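Local coordinates for LPXTG cell wall anchor domain-containing protein (Lactobacillus rhamnosus, PDB 7CBS) that serves as the basal pilin of the sortase-assembled SpaCBA pilus, probably anchoring it to the cell wall, and is itself atypically adhesive, at residues V29-H34 with G122-R127; L152-S157 with I168-K173; T69-T74 with V134-E139; A75-L80 with T93-D98. One frame throughout, in Å; residues are numbered along the deposited sequence.

The four contacts lie within one pilin domain, consistent with the immunoglobulin-like sandwich of Gram-positive pilins. Contacts 1 and 3 cross along the chain: strand 28-34 meets strand 118-128, and strand 67-72 meets strand 131-141. Their centres are about 11 Å apart, and strands 118-128 and 131-141 pair directly. Contact 4, two helices inserted between strands 67-72 and 107-112, nests inside the loops closed by both. Contact 2 comes last, joining strands 152-155 and 167-170 through side chains, about 10 Å from contacts 1 and 3. The magnesium site and subunit junction of contact 1 thus lie across the chain's centre from the helices of contact 4, about 19 Å between centres, with the strands of contact 3 between.

Contact 1. Residues V29-H34 with G122-R127; sequences VDVVLH and GDLPLR. With MG (magnesium ion), chain I.
The carboxylates of Asp30 and Asp123 are the flat groups here. Asp30 OD1 accepts from the main-chain Asp123 N, which meets it almost in line with its C-O bond, 3.1 Å away, while the CA of Gly122 lies against the same oxygen. Water 1 donates to Asp30 OD1 at 2.6 Å, and both this water and Asp123 OD1 bind the magnesium ion, the latter at 2.0 Å. Asp30 is therefore a second-shell residue, holding a metal-bound water. The two OD1 atoms are 4.0 Å apart, a like-charge approach that the cation probably offsets. Thr28, together with Asp123 of the second subunit, completes the site. Asp123 OD1 is also hydrogen-bonded to Thr28 of the second subunit, and Asp30 OD2 to Ser166 of that subunit, so the metal lies at a subunit junction.

Behind it runs an antiparallel pairing of strands 28-34 and 118-128, part of the domain's mixed sheet. Val29 and Leu124 form a hydrogen-bonded pair: Val29 N to Leu124 O and Leu124 N to Val29 O are both 2.9 Å. Asp123 has a left-handed backbone conformation (phi 56°, psi 49°), which aspartate tolerates fairly well. Branched aliphatic residues suit the buried side, where Val31 CG2 packs on Leu124 CD1 at 3.6 Å and Val29 CB touches Leu126 CD2.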
loop_
_atom_site.group_PDB
_atom_site.type_symbol
_atom_site.label_atom_id
_atom_site.label_comp_id
_atom_site.label_asym_id
_atom_site.label_seq_id
_atom_site.Cartn_x
_atom_site.Cartn_y
_atom_site.Cartn_z
ATOM N N VAL A 29 3.381 2.707 2.963
ATOM C CA VAL A 29 2.172 3.407 2.441
ATOM C C VAL A 29 2.325 3.569 0.923
ATOM O O VAL A 29 3.473 3.565 0.423
ATOM C CB VAL A 29 1.961 4.762 3.149
ATOM C CG1 VAL A 29 2.869 5.848 2.600
ATOM C CG2 VAL A 29 0.506 5.204 3.103
ATOM N N ASP A 30 1.200 3.695 0.218
ATOM C CA ASP A 30 1.148 4.007 -1.234
ATOM C C ASP A 30 0.892 5.504 -1.389
ATOM O O ASP A 30 0.034 6.032 -0.665
ATOM C CB ASP A 30 0.071 3.181 -1.944
ATOM C CG ASP A 30 0.312 1.685 -1.850
ATOM O OD1 ASP A 30 1.463 1.303 -1.574
ATOM O OD2 ASP A 30 -0.649 0.913 -2.048
ATOM N N VAL A 31 1.636 6.158 -2.283
ATOM C CA VAL A 31 1.462 7.601 -2.629
ATOM C C VAL A 31 1.144 7.693 -4.121
ATOM O O VAL A 31 1.990 7.266 -4.935
ATOM C CB VAL A 31 2.706 8.439 -2.280
ATOM C CG1 VAL A 31 2.588 9.856 -2.823
ATOM C CG2 VAL A 31 2.976 8.449 -0.782
ATOM N N VAL A 32 -0.037 8.219 -4.450
ATOM C CA VAL A 32 -0.463 8.533 -5.843
ATOM C C VAL A 32 -0.472 10.059 -5.988
ATOM O O VAL A 32 -1.224 10.720 -5.247
ATOM C CB VAL A 32 -1.832 7.904 -6.164
ATOM C CG1 VAL A 32 -2.133 7.926 -7.657
ATOM C CG2 VAL A 32 -1.921 6.482 -5.631
ATOM N N LEU A 33 0.390 10.593 -6.857
ATOM C CA LEU A 33 0.398 12.024 -7.261
ATOM C C LEU A 33 -0.521 12.192 -8.472
ATOM O O LEU A 33 -0.350 11.426 -9.437
ATOM C CB LEU A 33 1.827 12.458 -7.591
ATOM C CG LEU A 33 2.039 13.968 -7.549
ATOM C CD1 LEU A 33 3.491 14.303 -7.243
ATOM C CD2 LEU A 33 1.578 14.613 -8.846
ATOM N N HIS A 34 -1.440 13.163 -8.420
ATOM C CA HIS A 34 -2.400 13.499 -9.506
ATOM C C HIS A 34 -1.969 14.800 -10.193
ATOM O O HIS A 34 -2.038 15.861 -9.544
ATOM C CB HIS A 34 -3.824 13.621 -8.954
ATOM C CG HIS A 34 -4.331 12.398 -8.269
ATOM N ND1 HIS A 34 -5.432 11.696 -8.728
ATOM C CD2 HIS A 34 -3.932 11.779 -7.136
ATOM C CE1 HIS A 34 -5.676 10.687 -7.915
ATOM N NE2 HIS A 34 -4.763 10.711 -6.934
ATOM N N GLY A 122 4.166 2.834 -4.891
ATOM C CA GLY A 122 3.749 1.771 -3.961
ATOM C C GLY A 122 4.864 1.393 -3.005
ATOM O O GLY A 122 6.041 1.473 -3.411
ATOM N N ASP A 123 4.497 1.012 -1.778
ATOM C CA ASP A 123 5.414 0.499 -0.727
ATOM C C ASP A 123 6.542 1.505 -0.452
ATOM O O ASP A 123 7.717 1.084 -0.421
ATOM C CB ASP A 123 5.934 -0.888 -1.112
ATOM C CG ASP A 123 4.817 -1.905 -1.253
ATOM O OD1 ASP A 123 3.820 -1.777 -0.505
ATOM O OD2 ASP A 123 4.941 -2.805 -2.116
ATOM N N LEU A 124 6.199 2.777 -0.243
ATOM C CA LEU A 124 7.119 3.778 0.372
ATOM C C LEU A 124 7.186 3.482 1.865
ATOM O O LEU A 124 6.151 3.490 2.529
ATOM C CB LEU A 124 6.609 5.199 0.112
ATOM C CG LEU A 124 6.852 5.752 -1.295
ATOM C CD1 LEU A 124 6.281 7.154 -1.430
ATOM C CD2 LEU A 124 8.335 5.757 -1.636
ATOM N N PRO A 125 8.377 3.152 2.424
ATOM C CA PRO A 125 8.542 2.992 3.871
ATOM C C PRO A 125 8.046 4.181 4.708
ATOM O O PRO A 125 8.282 5.311 4.329
ATOM C CB PRO A 125 10.063 2.830 4.034
ATOM C CG PRO A 125 10.475 2.158 2.731
ATOM C CD PRO A 125 9.615 2.843 1.689
ATOM N N LEU A 126 7.372 3.885 5.821
ATOM C CA LEU A 126 6.898 4.891 6.807
ATOM C C LEU A 126 8.088 5.403 7.628
ATOM O O LEU A 126 8.017 6.554 8.103
ATOM C CB LEU A 126 5.834 4.259 7.711
ATOM C CG LEU A 126 4.475 4.031 7.060
ATOM C CD1 LEU A 126 3.575 3.205 8.001
ATOM C CD2 LEU A 126 3.839 5.373 6.663
ATOM N N ARG A 127 9.140 4.588 7.770
ATOM C CA ARG A 127 10.347 4.904 8.580
ATOM C C ARG A 127 11.607 4.694 7.733
ATOM O O ARG A 127 11.643 3.712 6.960
ATOM C CB ARG A 127 10.396 4.024 9.835
HETATM MG MG MG I . 2.980 -1.396 1.233
HETATM O O HOH W 1 1.955 0.413 0.849
HETATM O O HOH W 2 1.393 -1.463 2.653
HETATM O O HOH W 3 1.256 -2.201 0.254
#

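Contact 2. Residues L152-S157 with I168-K173; sequences LVVVMS and IDLFPK
Ile168, Leu170 and Pro172 reach across to Met156, Val154 and Leu152 along a partly exposed apolar seam between strands of what appears to be a beta-sandwich. The two segments run nearly antiparallel, 163° apart end to end, but they face each other through side chains. Strand 152-155 takes its backbone partners from strand 131-141, and strand 167-170 takes its own from strand 28-34.

Ile168 comes first. Its CD1 reaches the methyl CE of Met156 at 4.0 Å, at an oblique angle. Met156 follows the end of its strand, at the centre of an inverse gamma turn, and its CB does not aim at Ile168; bends at chi2 (-63°) and chi3 (130°) curl the flexible thioether round until CE arrives. An unbranched, pliable residue suits such a site. Asp169 turns to the other side, where OD1 bonds to His34 NE2 on the neighbouring strand.

Leu170 then points inward again. Both its methyls lie near Val154 CG2, with CD1 the nearer at 3.8 Å, and the forked leucine end spans the short valine branch. Phe171 swings outward, its ring meeting that of His34. Beyond the strand, Pro172 brings a compact apolar ring that also packs against Leu33. Leu152 crosses it at about a right angle, its backbone being the nearest to that of Pro172 (CA to CA 7.1 Å). The single methyl CD1 of Leu152 does the touching: it lies 3.6 Å from Pro172 CB and 3.9 Å from Pro172 CA.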
loop_
_atom_site.group_PDB
_atom_site.type_symbol
_atom_site.label_atom_id
_atom_site.label_comp_id
_atom_site.label_asym_id
_atom_site.label_seq_id
_atom_site.Cartn_x
_atom_site.Cartn_y
_atom_site.Cartn_z
ATOM N N LEU A 152 6.909 18.830 -3.652
ATOM C CA LEU A 152 6.126 18.511 -2.427
ATOM C C LEU A 152 6.995 17.688 -1.479
ATOM O O LEU A 152 7.508 16.633 -1.908
ATOM C CB LEU A 152 4.867 17.722 -2.806
ATOM C CG LEU A 152 3.727 18.509 -3.447
ATOM C CD1 LEU A 152 2.657 17.545 -3.938
ATOM C CD2 LEU A 152 3.130 19.523 -2.475
ATOM N N VAL A 153 7.170 18.171 -0.248
ATOM C CA VAL A 153 7.849 17.440 0.860
ATOM C C VAL A 153 6.762 16.886 1.783
ATOM O O VAL A 153 6.057 17.693 2.411
ATOM C CB VAL A 153 8.839 18.348 1.616
ATOM C CG1 VAL A 153 9.362 17.667 2.869
ATOM C CG2 VAL A 153 9.996 18.787 0.723
ATOM N N VAL A 154 6.634 15.561 1.838
ATOM C CA VAL A 154 5.568 14.839 2.593
ATOM C C VAL A 154 6.210 14.159 3.803
ATOM O O VAL A 154 7.202 13.418 3.608
ATOM C CB VAL A 154 4.842 13.816 1.699
ATOM C CG1 VAL A 154 3.688 13.142 2.431
ATOM C CG2 VAL A 154 4.375 14.446 0.400
ATOM N N VAL A 155 5.654 14.396 4.991
ATOM C CA VAL A 155 6.109 13.794 6.275
ATOM C C VAL A 155 5.171 12.635 6.623
ATOM O O VAL A 155 3.941 12.829 6.581
ATOM C CB VAL A 155 6.152 14.853 7.394
ATOM C CG1 VAL A 155 6.673 14.266 8.696
ATOM C CG2 VAL A 155 6.975 16.072 6.982
ATOM N N MET A 156 5.735 11.471 6.945
ATOM C CA MET A 156 4.972 10.279 7.390
ATOM C C MET A 156 4.587 10.476 8.859
ATOM O O MET A 156 5.237 9.881 9.739
ATOM C CB MET A 156 5.788 8.999 7.181
ATOM C CG MET A 156 6.109 8.737 5.718
ATOM S SD MET A 156 4.621 8.480 4.708
ATOM C CE MET A 156 4.930 9.604 3.340
ATOM N N SER A 157 3.582 11.321 9.091
ATOM C CA SER A 157 3.123 11.800 10.425
ATOM C C SER A 157 2.530 10.641 11.243
ATOM O O SER A 157 2.418 9.525 10.707
ATOM C CB SER A 157 2.138 12.929 10.274
ATOM O OG SER A 157 1.122 12.582 9.348
ATOM N N ILE A 168 -2.001 7.768 0.216
ATOM C CA ILE A 168 -1.985 9.261 0.264
ATOM C C ILE A 168 -2.183 9.782 -1.160
ATOM O O ILE A 168 -1.383 9.401 -2.032
ATOM C CB ILE A 168 -0.674 9.800 0.877
ATOM C CG1 ILE A 168 -0.462 9.310 2.310
ATOM C CG2 ILE A 168 -0.630 11.320 0.798
ATOM C CD1 ILE A 168 0.951 9.460 2.802
ATOM N N ASP A 169 -3.187 10.639 -1.371
ATOM C CA ASP A 169 -3.521 11.246 -2.686
ATOM C C ASP A 169 -3.047 12.702 -2.704
ATOM O O ASP A 169 -3.666 13.528 -2.012
ATOM C CB ASP A 169 -5.017 11.125 -2.979
ATOM C CG ASP A 169 -5.417 9.731 -3.420
ATOM O OD1 ASP A 169 -5.114 9.383 -4.574
ATOM O OD2 ASP A 169 -6.001 9.001 -2.596
ATOM N N LEU A 170 -2.000 12.991 -3.482
ATOM C CA LEU A 170 -1.362 14.332 -3.590
ATOM C C LEU A 170 -1.840 15.034 -4.863
ATOM O O LEU A 170 -1.887 14.371 -5.917
ATOM C CB LEU A 170 0.162 14.165 -3.593
ATOM C CG LEU A 170 0.769 13.610 -2.307
ATOM C CD1 LEU A 170 2.241 13.290 -2.519
ATOM C CD2 LEU A 170 0.580 14.584 -1.147
ATOM N N PHE A 171 -2.173 16.326 -4.751
ATOM C CA PHE A 171 -2.641 17.207 -5.853
ATOM C C PHE A 171 -1.756 18.451 -5.917
ATOM O O PHE A 171 -2.163 19.520 -5.466
ATOM C CB PHE A 171 -4.115 17.570 -5.643
ATOM C CG PHE A 171 -5.068 16.405 -5.722
ATOM C CD1 PHE A 171 -5.519 15.939 -6.946
ATOM C CD2 PHE A 171 -5.519 15.774 -4.571
ATOM C CE1 PHE A 171 -6.394 14.866 -7.019
ATOM C CE2 PHE A 171 -6.398 14.705 -4.645
ATOM C CZ PHE A 171 -6.840 14.258 -5.866
ATOM N N PRO A 172 -0.524 18.356 -6.467
ATOM C CA PRO A 172 0.392 19.502 -6.511
ATOM C C PRO A 172 -0.133 20.669 -7.358
ATOM O O PRO A 172 -0.711 20.416 -8.393
ATOM C CB PRO A 172 1.684 18.931 -7.119
ATOM C CG PRO A 172 1.235 17.680 -7.855
ATOM C CD PRO A 172 0.058 17.147 -7.065
ATOM N N LYS A 173 0.094 21.903 -6.893
ATOM C CA LYS A 173 -0.294 23.167 -7.580
ATOM C C LYS A 173 0.767 23.511 -8.634
ATOM O O LYS A 173 1.620 22.648 -8.920
ATOM C CB LYS A 173 -0.456 24.292 -6.551
#

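Contact 3. Residues T69-T74 with V134-E139; sequences TVYDVT and VYLFKE
Thr74 OG1 serves two partners at once: it accepts from Val134 N at 3.1 Å and donates to Asp72 OD1 at 2.5 Å. Asp72 OD1 is gripped a second time by Thr74 N, which comes from above the carboxylate plane, whereas the hydroxyl meets it nearly in line with its C-O bond. This Asx turn closes the end of strand 67-72 just where helix 74-84 begins; a threonine and an aspartate, small and polar, are apt for the place. Val73 N meanwhile bonds to Val134 O.

From there the strands run antiparallel, as neighbours in the domain's sheet. Tyr71 with Leu136 and Thr69 with Lys138 are hydrogen-bonded pairs, each bonding in both directions, and Val70 with Phe137 and Asp72 with Tyr135 are non-hydrogen-bonded pairs. On the face of Val70, its CG2 lies over the Phe137 ring. A chi1 of 59° puts Val70 CG1 between the backbone N and the carbonyl carbon and leaves CG2 anti to N, above the ring; CG2 also rests against Tyr135 CB. Tyr135 OH bonds to Pro125 O.

The other face carries Tyr71, whose ring edge faces Leu136 O while CE1 meets Lys138 CD at 3.6 Å, with the lysine chain crossing obliquely. Toward the helix end, Val73 CG1 packs on Leu136 CB at about a right angle, and Val73 CG2 on Val134 CG1. Backbone bonds thus set the antiparallel register, apolar groups pack on its faces, and the Asp72-Thr74 group fixes the passage into the helix.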
loop_
_atom_site.group_PDB
_atom_site.type_symbol
_atom_site.label_atom_id
_atom_site.label_comp_id
_atom_site.label_asym_id
_atom_site.label_seq_id
_atom_site.Cartn_x
_atom_site.Cartn_y
_atom_site.Cartn_z
ATOM N N THR A 69 9.640 12.154 -9.759
ATOM C CA THR A 69 10.740 11.445 -9.055
ATOM C C THR A 69 10.562 11.680 -7.552
ATOM O O THR A 69 10.330 12.844 -7.168
ATOM C CB THR A 69 12.104 11.923 -9.575
ATOM O OG1 THR A 69 12.103 11.810 -10.999
ATOM C CG2 THR A 69 13.278 11.153 -9.004
ATOM N N VAL A 70 10.660 10.618 -6.747
ATOM C CA VAL A 70 10.512 10.665 -5.260
ATOM C C VAL A 70 11.892 10.425 -4.633
ATOM O O VAL A 70 12.574 9.467 -5.050
ATOM C CB VAL A 70 9.450 9.670 -4.743
ATOM C CG1 VAL A 70 9.756 8.223 -5.120
ATOM C CG2 VAL A 70 9.245 9.795 -3.239
ATOM N N TYR A 71 12.292 11.293 -3.698
ATOM C CA TYR A 71 13.588 11.251 -2.970
ATOM C C TYR A 71 13.329 11.102 -1.469
ATOM O O TYR A 71 12.360 11.697 -0.975
ATOM C CB TYR A 71 14.397 12.530 -3.201
ATOM C CG TYR A 71 14.629 12.901 -4.642
ATOM C CD1 TYR A 71 13.668 13.590 -5.364
ATOM C CD2 TYR A 71 15.818 12.587 -5.278
ATOM C CE1 TYR A 71 13.875 13.938 -6.690
ATOM C CE2 TYR A 71 16.046 12.942 -6.597
ATOM C CZ TYR A 71 15.069 13.616 -7.310
ATOM O OH TYR A 71 15.279 13.961 -8.613
ATOM N N ASP A 72 14.187 10.346 -0.781
ATOM C CA ASP A 72 14.249 10.249 0.703
ATOM C C ASP A 72 15.006 11.470 1.231
ATOM O O ASP A 72 16.209 11.570 0.934
ATOM C CB ASP A 72 14.894 8.927 1.132
ATOM C CG ASP A 72 15.200 8.821 2.618
ATOM O OD1 ASP A 72 14.481 9.457 3.424
ATOM O OD2 ASP A 72 16.164 8.101 2.965
ATOM N N VAL A 73 14.332 12.360 1.970
ATOM C CA VAL A 73 14.942 13.592 2.564
ATOM C C VAL A 73 14.853 13.533 4.096
ATOM O O VAL A 73 14.978 14.598 4.731
ATOM C CB VAL A 73 14.282 14.875 2.010
ATOM C CG1 VAL A 73 14.327 14.920 0.492
ATOM C CG2 VAL A 73 12.847 15.063 2.500
ATOM N N THR A 74 14.697 12.334 4.668
ATOM C CA THR A 74 14.412 12.095 6.113
ATOM C C THR A 74 15.481 12.748 7.002
ATOM O O THR A 74 15.099 13.509 7.917
ATOM C CB THR A 74 14.318 10.599 6.435
ATOM O OG1 THR A 74 13.310 10.018 5.606
ATOM C CG2 THR A 74 13.987 10.340 7.890
ATOM N N VAL A 134 10.410 10.987 5.384
ATOM C CA VAL A 134 10.019 12.254 4.699
ATOM C C VAL A 134 10.497 12.162 3.252
ATOM O O VAL A 134 11.678 11.811 3.045
ATOM C CB VAL A 134 10.585 13.500 5.406
ATOM C CG1 VAL A 134 10.147 14.789 4.717
ATOM C CG2 VAL A 134 10.200 13.533 6.881
ATOM N N TYR A 135 9.599 12.444 2.302
ATOM C CA TYR A 135 9.813 12.252 0.844
ATOM C C TYR A 135 9.614 13.588 0.123
ATOM O O TYR A 135 8.693 14.343 0.501
ATOM C CB TYR A 135 8.888 11.148 0.325
ATOM C CG TYR A 135 9.148 9.801 0.951
ATOM C CD1 TYR A 135 10.261 9.056 0.598
ATOM C CD2 TYR A 135 8.306 9.281 1.919
ATOM C CE1 TYR A 135 10.539 7.837 1.195
ATOM C CE2 TYR A 135 8.561 8.060 2.520
ATOM C CZ TYR A 135 9.679 7.334 2.154
ATOM O OH TYR A 135 9.939 6.125 2.726
ATOM N N LEU A 136 10.493 13.875 -0.844
ATOM C CA LEU A 136 10.409 15.024 -1.784
ATOM C C LEU A 136 9.919 14.505 -3.141
ATOM O O LEU A 136 10.533 13.557 -3.660
ATOM C CB LEU A 136 11.795 15.665 -1.911
ATOM C CG LEU A 136 11.966 16.662 -3.055
ATOM C CD1 LEU A 136 11.018 17.838 -2.890
ATOM C CD2 LEU A 136 13.408 17.133 -3.138
ATOM N N PHE A 137 8.863 15.113 -3.688
ATOM C CA PHE A 137 8.226 14.726 -4.973
ATOM C C PHE A 137 8.421 15.856 -5.991
ATOM O O PHE A 137 7.759 16.899 -5.849
ATOM C CB PHE A 137 6.744 14.409 -4.753
ATOM C CG PHE A 137 6.483 13.126 -4.005
ATOM C CD1 PHE A 137 6.499 11.906 -4.665
ATOM C CD2 PHE A 137 6.211 13.133 -2.648
ATOM C CE1 PHE A 137 6.254 10.725 -3.980
ATOM C CE2 PHE A 137 5.972 11.950 -1.962
ATOM C CZ PHE A 137 5.995 10.749 -2.628
ATOM N N LYS A 138 9.297 15.645 -6.979
ATOM C CA LYS A 138 9.637 16.627 -8.045
ATOM C C LYS A 138 9.138 16.120 -9.402
ATOM O O LYS A 138 9.178 14.896 -9.624
ATOM C CB LYS A 138 11.152 16.846 -8.133
ATOM C CG LYS A 138 11.834 17.297 -6.850
ATOM C CD LYS A 138 13.337 17.452 -7.011
ATOM C CE LYS A 138 13.747 18.494 -8.029
ATOM N NZ LYS A 138 15.222 18.642 -8.080
ATOM N N GLU A 139 8.694 17.042 -10.261
ATOM C CA GLU A 139 8.448 16.808 -11.708
ATOM C C GLU A 139 9.773 17.035 -12.446
ATOM O O GLU A 139 10.209 18.199 -12.516
ATOM C CB GLU A 139 7.351 17.743 -12.228
ATOM C CG GLU A 139 7.088 17.599 -13.718
ATOM C CD GLU A 139 6.078 18.588 -14.280
ATOM O OE1 GLU A 139 5.007 18.757 -13.667
ATOM O OE2 GLU A 139 6.368 19.192 -15.333
#

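Contact 4. Residues A75-L80 with T93-D98; sequences ADFWQL and TTLSQD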
loop_
_atom_site.group_PDB
_atom_site.type_symbol
_atom_site.label_atom_id
_atom_site.label_comp_id
_atom_site.label_asym_id
_atom_site.label_seq_id
_atom_site.Cartn_x
_atom_site.Cartn_y
_atom_site.Cartn_z
ATOM N N ALA A 75 16.762 12.448 6.754
ATOM C CA ALA A 75 17.912 12.881 7.588
ATOM C C ALA A 75 18.066 14.404 7.517
ATOM O O ALA A 75 18.206 15.027 8.592
ATOM C CB ALA A 75 19.183 12.191 7.156
ATOM N N ASP A 76 18.066 14.971 6.307
ATOM C CA ASP A 76 18.179 16.436 6.069
ATOM C C ASP A 76 16.973 17.140 6.697
ATOM O O ASP A 76 17.174 18.198 7.324
ATOM C CB ASP A 76 18.299 16.768 4.578
ATOM C CG ASP A 76 19.635 16.375 3.968
ATOM O OD1 ASP A 76 20.612 16.262 4.733
ATOM O OD2 ASP A 76 19.691 16.180 2.733
ATOM N N PHE A 77 15.777 16.567 6.551
ATOM C CA PHE A 77 14.508 17.155 7.057
ATOM C C PHE A 77 14.589 17.328 8.578
ATOM O O PHE A 77 14.366 18.455 9.041
ATOM C CB PHE A 77 13.283 16.324 6.660
ATOM C CG PHE A 77 11.978 16.963 7.071
ATOM C CD1 PHE A 77 11.384 17.935 6.279
ATOM C CD2 PHE A 77 11.370 16.637 8.274
ATOM C CE1 PHE A 77 10.199 18.547 6.666
ATOM C CE2 PHE A 77 10.186 17.247 8.661
ATOM C CZ PHE A 77 9.600 18.204 7.854
ATOM N N TRP A 78 14.895 16.261 9.321
ATOM C CA TRP A 78 14.897 16.275 10.813
ATOM C C TRP A 78 16.082 17.093 11.342
ATOM O O TRP A 78 15.969 17.621 12.457
ATOM C CB TRP A 78 14.895 14.855 11.389
ATOM C CG TRP A 78 13.637 14.112 11.071
ATOM C CD1 TRP A 78 13.526 12.895 10.465
ATOM C CD2 TRP A 78 12.294 14.570 11.308
ATOM N NE1 TRP A 78 12.208 12.555 10.327
ATOM C CE2 TRP A 78 11.431 13.565 10.833
ATOM C CE3 TRP A 78 11.740 15.722 11.885
ATOM C CZ2 TRP A 78 10.044 13.679 10.911
ATOM C CZ3 TRP A 78 10.370 15.834 11.961
ATOM C CH2 TRP A 78 9.536 14.828 11.473
ATOM N N GLN A 79 17.161 17.183 10.561
ATOM C CA GLN A 79 18.360 18.001 10.873
ATOM C C GLN A 79 17.967 19.481 10.793
ATOM O O GLN A 79 18.404 20.251 11.664
ATOM C CB GLN A 79 19.501 17.637 9.919
ATOM N N LEU A 80 17.151 19.851 9.801
ATOM C CA LEU A 80 16.670 21.240 9.559
ATOM C C LEU A 80 15.682 21.638 10.661
ATOM O O LEU A 80 15.817 22.752 11.206
ATOM C CB LEU A 80 16.012 21.303 8.176
ATOM C CG LEU A 80 16.956 21.624 7.023
ATOM C CD1 LEU A 80 16.261 21.421 5.693
ATOM C CD2 LEU A 80 17.479 23.042 7.145
ATOM N N THR A 93 9.120 23.831 3.261
ATOM C CA THR A 93 9.304 24.914 2.257
ATOM C C THR A 93 10.770 24.973 1.812
ATOM O O THR A 93 11.000 25.170 0.611
ATOM C CB THR A 93 8.838 26.265 2.815
ATOM O OG1 THR A 93 7.431 26.163 3.041
ATOM C CG2 THR A 93 9.126 27.425 1.886
ATOM N N THR A 94 11.715 24.822 2.745
ATOM C CA THR A 94 13.180 24.866 2.482
ATOM C C THR A 94 13.577 23.693 1.574
ATOM O O THR A 94 14.317 23.932 0.595
ATOM C CB THR A 94 13.976 24.884 3.794
ATOM O OG1 THR A 94 13.679 26.107 4.469
ATOM C CG2 THR A 94 15.471 24.780 3.583
ATOM N N LEU A 95 13.097 22.481 1.875
ATOM C CA LEU A 95 13.431 21.246 1.113
ATOM C C LEU A 95 12.618 21.169 -0.187
ATOM O O LEU A 95 12.938 20.302 -1.018
ATOM C CB LEU A 95 13.169 20.014 1.987
ATOM C CG LEU A 95 14.233 19.679 3.030
ATOM C CD1 LEU A 95 14.004 18.277 3.560
ATOM C CD2 LEU A 95 15.641 19.814 2.457
ATOM N N SER A 96 11.595 22.018 -0.347
ATOM C CA SER A 96 10.752 22.123 -1.569
ATOM C C SER A 96 11.399 23.073 -2.587
ATOM O O SER A 96 10.911 23.115 -3.733
ATOM C CB SER A 96 9.351 22.569 -1.233
ATOM O OG SER A 96 8.613 21.527 -0.601
ATOM N N GLN A 97 12.445 23.809 -2.195
ATOM C CA GLN A 97 13.137 24.802 -3.061
ATOM C C GLN A 97 13.944 24.071 -4.142
ATOM O O GLN A 97 14.376 22.931 -3.889
ATOM C CB GLN A 97 14.050 25.708 -2.231
ATOM C CG GLN A 97 13.323 26.521 -1.169
ATOM C CD GLN A 97 12.134 27.271 -1.716
ATOM O OE1 GLN A 97 11.034 26.735 -1.837
ATOM N NE2 GLN A 97 12.350 28.534 -2.039
ATOM N N ASP A 98 14.140 24.721 -5.294
ATOM C CA ASP A 98 14.952 24.204 -6.428
ATOM C C ASP A 98 16.442 24.325 -6.087
ATOM O O ASP A 98 17.256 23.696 -6.790
ATOM C CB ASP A 98 14.608 24.922 -7.738
ATOM C CG ASP A 98 13.368 24.384 -8.432
ATOM O OD1 ASP A 98 12.753 23.445 -7.902
ATOM O OD2 ASP A 98 13.034 24.903 -9.515
#
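Leu95 packs its side chain against Phe77 and Leu80 of helix 74-84. Its CB lies against Val153 of strand 152-155. Further out, CG is 3.8 Å from Leu80 CD1, and there the chain forks. One branch, CD1, nestles against the helix backbone, 3.7 Å from both CA and CB of Phe77; it also meets the Phe77 ring at its edge, in the ring plane, 3.8 Å from Phe77 CD1. The other branch, CD2, touches Leu80 CD1 at 3.7 Å, the two side chains meeting at a slant. Leucine suits this spot because its two methyls serve separate partners.

Leu80 CD1 also reaches Thr94 CG2 at 4.0 Å. Threonine is apt here, offering a methyl across the contact while its OG1 bonds back to Val90 O of its own helix. Phe77 has its CG trans to the main-chain N (chi1 -175°), and its ring packs on Ile88, Ala91 and Gln92 of the second helix. Nearby, Asp76 OD2 bonds to Tyr100 OH.

The two successive helices pack together against strands 131-141 and 152-155, with Phe77 on Val134, Val153 and Val155, and Leu95 on Val73 and Val153.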